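Local structure of ectonucleoside triphosphate diphosphohydrolase 4 (Homo sapiens, 6WG5) at residues Q288-E291 / D292-A296; E329-N333 / G334-Y338. The protein belongs to the GDA1/CD39 family, which is grouped with the actin-like ATPase clan of proteins. All blocks are in the same frame, centred on the assembly; numbering follows the deposited sequence.

Contact 1. Residues Q288-E291 / D292-A296; sequences QRYE and DRIFA. With NAG (2-acetamido-2-deoxy-beta-D-glucopyranose), chain B.
Q288 and D292, one helical turn apart, are joined twice. The backbone N of D292 donates to the carbonyl O of Q288 as a regular i to i+4 bond, and the side-chain NE2 of Q288 donates to D292 OD1 over 3.0 Å. That second bond is markedly bent, 142° at the hydrogen. OD1 lies in the plane of the Q288 amide but is itself approached from above the carboxylate plane, the two planar groups being turned 47° against each other. With CG of Q288 anti to the backbone N, a bend at chi2 (58°) carries the amide forward, toward the next turn of the helix, where D292 lies.

On another flank of the helix, the CD1 methyl of I294 sits over one face of the Y290 ring, 3.8 Å from its centroid, in a CH-pi contact. CD1 comes closest to CE2 of that ring, at 3.4 Å. The same two residues share the backbone bond from I294 N to Y290 O, 3.1 Å. The hydroxyl of Y290 is held by D319, and OE2 of E291 forms a salt bridge with R287.

The guanidinium of R289 carries the N-acetyl group of the glycan over one face, with NAG C8 3.7 Å above its plane. Its orientation is fixed from elsewhere: NH1 is hydrogen-bonded to the carbonyl O of F355 and NH2 to that of G280, while F281 adds a cation-pi contact.

All this belongs to helix 283-296, which follows strand 270-279 and packs E291 and I294 against I330 of strand 327-332, while F295 reaches Q335 and I337 of the neighbouring strand.

Contact 2. Residues E329-N333 / G334-Y338; sequences EIQQN and GQTIY
E329 and Y338 face each other as a non-hydrogen-bonded antiparallel pair, their side chains side by side and pointing the same way. The glutamate takes the crowded position for CG, between backbone N and carbonyl carbon (chi1 63°), and runs extended beyond it, which carries OE1 to 3.6 Å from Y338 CE1. The approach is oblique to the ring, with carboxylate and ring planes 81° apart. From within its own strand T336 lays CG2 over one face of the same ring, offset toward the rim.

The next pair on this face is Q331 with T336, again side by side. Here CG of Q331 meets T336 OG1 at 3.2 Å. With OG1 anti to the carbonyl carbon of T336 (chi1 -74°), the hydroxyl lies beside the backbone N, within reach of Q335 O, to which it makes a weak hydrogen bond.

The strands form a beta hairpin with a two-residue loop, closed by a type I' turn from Q332 to Q335, with N333 and G334 at its corners. Both corner residues have positive phi, as a type I' turn requires, and the second is a glycine, for which this is readily allowed. The closing bond from Q335 N to Q332 O is weak, and its companion from Q332 N to Q335 O is long at 3.3 Å.

Farther from the turn, I330 and I337 exchange a pair of backbone bonds, the shorter being 2.7 Å from I330 N to I337 O. Their side chains emerge on the opposite face from E329 and T336, with CB to CB 4.3 Å apart, and both are buried. This face turns to helix 283-296, and I337 also touches T298 and L311 in adjoining loops.

The two contacts lie in series along the chain, neither nested nor crossed. Contact 1 comes first and closes no long loop, since its bonds span single turns at the C-terminal end of helix 283-296. The chain then passes through helix 301-305 and strand 317-319 before contact 2 closes the tight turn between strands 327-332 and 335-341. In space their centres are only about 10 Å apart. CD2 of F295 packs 3.7 Å from I337 CG1, and I330 CD1 lies 3.7 Å from the backbone O of E291. The helix end is thereby tied to one face of the small three-stranded sheet at the periphery of the chain.

Contact 1. Residues Q288-E291 / D292-A296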
loop_
_atom_site.group_PDB
_atom_site.type_symbol
_atom_site.label_atom_id
_atom_site.label_comp_id
_atom_site.label_asym_id
_atom_site.label_seq_id
_atom_site.Cartn_x
_atom_site.Cartn_y
_atom_site.Cartn_z
ATOM N N GLN A 288 11.067 2.966 -18.070
ATOM C CA GLN A 288 10.877 2.229 -19.314
ATOM C C GLN A 288 10.092 3.054 -20.326
ATOM O O GLN A 288 10.427 3.071 -21.516
ATOM C CB GLN A 288 10.172 0.900 -19.035
ATOM C CG GLN A 288 10.025 0.010 -20.261
ATOM C CD GLN A 288 11.361 -0.321 -20.902
ATOM O OE1 GLN A 288 12.238 -0.911 -20.269
ATOM N NE2 GLN A 288 11.526 0.068 -22.164
ATOM N N ARG A 289 9.044 3.745 -19.874
ATOM C CA ARG A 289 8.303 4.625 -20.771
ATOM C C ARG A 289 9.197 5.738 -21.300
ATOM O O ARG A 289 9.061 6.165 -22.453
ATOM C CB ARG A 289 7.091 5.206 -20.044
ATOM C CG ARG A 289 6.063 4.166 -19.612
ATOM C CD ARG A 289 5.053 4.771 -18.658
ATOM N NE ARG A 289 4.484 5.994 -19.209
ATOM C CZ ARG A 289 3.980 6.987 -18.485
ATOM N NH1 ARG A 289 3.489 8.059 -19.092
ATOM N NH2 ARG A 289 3.973 6.919 -17.161
ATOM N N TYR A 290 10.122 6.218 -20.466
ATOM C CA TYR A 290 11.046 7.263 -20.890
ATOM C C TYR A 290 12.012 6.739 -21.947
ATOM O O TYR A 290 12.227 7.383 -22.980
ATOM C CB TYR A 290 11.798 7.803 -19.671
ATOM C CG TYR A 290 12.890 8.801 -19.982
ATOM C CD1 TYR A 290 12.589 10.050 -20.501
ATOM C CD2 TYR A 290 14.222 8.499 -19.734
ATOM C CE1 TYR A 290 13.586 10.967 -20.780
ATOM C CE2 TYR A 290 15.223 9.407 -20.006
ATOM C CZ TYR A 290 14.901 10.640 -20.528
ATOM O OH TYR A 290 15.897 11.549 -20.806
ATOM N N GLU A 291 12.597 5.562 -21.709
ATOM C CA GLU A 291 13.484 4.968 -22.704
ATOM C C GLU A 291 12.743 4.655 -23.996
ATOM O O GLU A 291 13.321 4.771 -25.083
ATOM C CB GLU A 291 14.130 3.701 -22.140
ATOM C CG GLU A 291 15.114 3.962 -21.003
ATOM C CD GLU A 291 15.735 2.691 -20.449
ATOM O OE1 GLU A 291 15.425 1.596 -20.965
ATOM O OE2 GLU A 291 16.537 2.788 -19.496
ATOM N N ASP A 292 11.470 4.264 -23.903
ATOM C CA ASP A 292 10.693 3.979 -25.104
ATOM C C ASP A 292 10.606 5.201 -26.008
ATOM O O ASP A 292 10.667 5.077 -27.236
ATOM C CB ASP A 292 9.291 3.498 -24.728
ATOM C CG ASP A 292 9.276 2.064 -24.232
ATOM O OD1 ASP A 292 10.243 1.322 -24.508
ATOM O OD2 ASP A 292 8.287 1.676 -23.574
ATOM N N ARG A 293 10.458 6.393 -25.424
ATOM C CA ARG A 293 10.323 7.590 -26.246
ATOM C C ARG A 293 11.670 8.028 -26.810
ATOM O O ARG A 293 11.738 8.528 -27.937
ATOM C CB ARG A 293 9.681 8.726 -25.447
ATOM C CG ARG A 293 8.944 9.726 -26.332
ATOM C CD ARG A 293 8.522 10.981 -25.587
ATOM N NE ARG A 293 7.240 10.830 -24.902
ATOM C CZ ARG A 293 6.624 11.809 -24.241
ATOM N NH1 ARG A 293 7.174 13.016 -24.174
ATOM N NH2 ARG A 293 5.458 11.583 -23.647
ATOM N N ILE A 294 12.750 7.858 -26.042
ATOM C CA ILE A 294 14.086 8.090 -26.585
ATOM C C ILE A 294 14.310 7.205 -27.801
ATOM O O ILE A 294 14.803 7.656 -28.843
ATOM C CB ILE A 294 15.158 7.841 -25.509
ATOM C CG1 ILE A 294 15.074 8.908 -24.417
ATOM C CG2 ILE A 294 16.560 7.820 -26.134
ATOM C CD1 ILE A 294 16.003 8.652 -23.245
ATOM N N PHE A 295 13.952 5.926 -27.683
ATOM C CA PHE A 295 14.134 4.997 -28.792
ATOM C C PHE A 295 13.286 5.407 -29.990
ATOM O O PHE A 295 13.772 5.452 -31.126
ATOM C CB PHE A 295 13.786 3.578 -28.347
ATOM C CG PHE A 295 14.025 2.545 -29.402
ATOM C CD1 PHE A 295 13.024 2.200 -30.294
ATOM C CD2 PHE A 295 15.260 1.931 -29.516
ATOM C CE1 PHE A 295 13.248 1.257 -31.276
ATOM C CE2 PHE A 295 15.492 0.987 -30.496
ATOM C CZ PHE A 295 14.484 0.649 -31.379
ATOM N N ALA A 296 12.010 5.715 -29.752
ATOM C CA ALA A 296 11.117 6.062 -30.851
ATOM C C ALA A 296 11.546 7.357 -31.529
ATOM O O ALA A 296 11.423 7.491 -32.751
ATOM C CB ALA A 296 9.682 6.179 -30.341
HETATM C C1 NAG B . -0.052 8.445 -20.974
HETATM C C2 NAG B . -0.412 6.956 -20.943
HETATM C C3 NAG B . -0.237 6.329 -22.326
HETATM C C4 NAG B . -0.943 7.146 -23.402
HETATM C C5 NAG B . -0.525 8.606 -23.311
HETATM C C6 NAG B . -1.282 9.503 -24.262
HETATM C C7 NAG B . -0.098 5.572 -18.934
HETATM C C8 NAG B . 0.902 4.892 -18.047
HETATM N N2 NAG B . 0.406 6.250 -19.969
HETATM O O3 NAG B . -0.762 5.005 -22.304
HETATM O O4 NAG B . -0.568 6.659 -24.686
HETATM O O5 NAG B . -0.793 9.094 -21.992
HETATM O O6 NAG B . -1.106 10.873 -23.925
HETATM O O7 NAG B . -1.304 5.511 -18.720
#

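Contact 2. Residues E329-N333 / G334-Y338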
loop_
_atom_site.group_PDB
_atom_site.type_symbol
_atom_site.label_atom_id
_atom_site.label_comp_id
_atom_site.label_asym_id
_atom_site.label_seq_id
_atom_site.Cartn_x
_atom_site.Cartn_y
_atom_site.Cartn_z
ATOM N N GLU A 329 22.609 1.596 -22.799
ATOM C CA GLU A 329 22.099 1.376 -24.143
ATOM C C GLU A 329 20.679 0.835 -24.074
ATOM O O GLU A 329 20.305 0.140 -23.125
ATOM C CB GLU A 329 23.003 0.418 -24.931
ATOM C CG GLU A 329 23.094 -0.982 -24.353
ATOM C CD GLU A 329 24.239 -1.782 -24.949
ATOM O OE1 GLU A 329 25.281 -1.176 -25.277
ATOM O OE2 GLU A 329 24.095 -3.015 -25.092
ATOM N N ILE A 330 19.892 1.175 -25.093
ATOM C CA ILE A 330 18.513 0.722 -25.237
ATOM C C ILE A 330 18.460 -0.253 -26.402
ATOM O O ILE A 330 18.884 0.081 -27.514
ATOM C CB ILE A 330 17.551 1.898 -25.473
ATOM C CG1 ILE A 330 17.672 2.927 -24.347
ATOM C CG2 ILE A 330 16.115 1.398 -25.590
ATOM C CD1 ILE A 330 16.955 4.228 -24.636
ATOM N N GLN A 331 17.940 -1.450 -26.151
ATOM C CA GLN A 331 17.795 -2.479 -27.173
ATOM C C GLN A 331 16.317 -2.767 -27.376
ATOM O O GLN A 331 15.602 -3.071 -26.416
ATOM C CB GLN A 331 18.545 -3.752 -26.779
ATOM C CG GLN A 331 20.031 -3.681 -27.078
ATOM C CD GLN A 331 20.873 -4.412 -26.054
ATOM O OE1 GLN A 331 20.406 -5.341 -25.393
ATOM N NE2 GLN A 331 22.124 -3.990 -25.912
ATOM N N GLN A 332 15.866 -2.674 -28.624
ATOM C CA GLN A 332 14.442 -2.746 -28.921
ATOM C C GLN A 332 14.273 -3.010 -30.409
ATOM O O GLN A 332 14.819 -2.271 -31.235
ATOM C CB GLN A 332 13.751 -1.440 -28.505
ATOM C CG GLN A 332 12.247 -1.517 -28.344
ATOM C CD GLN A 332 11.705 -0.343 -27.546
ATOM O OE1 GLN A 332 12.221 -0.015 -26.477
ATOM N NE2 GLN A 332 10.670 0.302 -28.070
ATOM N N ASN A 333 13.530 -4.065 -30.746
ATOM C CA ASN A 333 13.309 -4.463 -32.138
ATOM C C ASN A 333 14.618 -4.823 -32.834
ATOM O O ASN A 333 14.764 -4.631 -34.044
ATOM C CB ASN A 333 12.584 -3.365 -32.923
ATOM C CG ASN A 333 11.243 -3.001 -32.316
ATOM O OD1 ASN A 333 10.589 -3.831 -31.685
ATOM N ND2 ASN A 333 10.825 -1.754 -32.509
ATOM N N GLY A 334 15.583 -5.348 -32.079
ATOM C CA GLY A 334 16.883 -5.681 -32.617
ATOM C C GLY A 334 17.836 -4.515 -32.754
ATOM O O GLY A 334 19.051 -4.735 -32.832
ATOM N N GLN A 335 17.333 -3.285 -32.789
ATOM C CA GLN A 335 18.187 -2.113 -32.862
ATOM C C GLN A 335 18.832 -1.839 -31.505
ATOM O O GLN A 335 18.529 -2.478 -30.494
ATOM C CB GLN A 335 17.387 -0.893 -33.320
ATOM C CG GLN A 335 16.812 -1.013 -34.722
ATOM C CD GLN A 335 17.886 -1.075 -35.789
ATOM O OE1 GLN A 335 18.607 -0.103 -36.020
ATOM N NE2 GLN A 335 18.005 -2.226 -36.443
ATOM N N THR A 336 19.738 -0.863 -31.494
ATOM C CA THR A 336 20.419 -0.451 -30.276
ATOM C C THR A 336 20.637 1.051 -30.321
ATOM O O THR A 336 21.075 1.587 -31.344
ATOM C CB THR A 336 21.762 -1.178 -30.111
ATOM O OG1 THR A 336 21.522 -2.540 -29.730
ATOM C CG2 THR A 336 22.634 -0.504 -29.049
ATOM N N ILE A 337 20.329 1.720 -29.215
ATOM C CA ILE A 337 20.568 3.147 -29.051
ATOM C C ILE A 337 21.479 3.327 -27.850
ATOM O O ILE A 337 21.250 2.724 -26.796
ATOM C CB ILE A 337 19.252 3.927 -28.875
ATOM C CG1 ILE A 337 18.367 3.757 -30.114
ATOM C CG2 ILE A 337 19.526 5.403 -28.611
ATOM C CD1 ILE A 337 19.013 4.215 -31.417
ATOM N N TYR A 338 22.510 4.148 -28.012
ATOM C CA TYR A 338 23.527 4.336 -26.990
ATOM C C TYR A 338 23.303 5.652 -26.258
ATOM O O TYR A 338 22.982 6.673 -26.874
ATOM C CB TYR A 338 24.922 4.302 -27.613
ATOM C CG TYR A 338 25.217 3.001 -28.322
ATOM C CD1 TYR A 338 25.685 1.896 -27.621
ATOM C CD2 TYR A 338 25.016 2.871 -29.690
ATOM C CE1 TYR A 338 25.949 0.701 -28.263
ATOM C CE2 TYR A 338 25.280 1.680 -30.342
ATOM C CZ TYR A 338 25.745 0.598 -29.624
ATOM O OH TYR A 338 26.009 -0.590 -30.267
#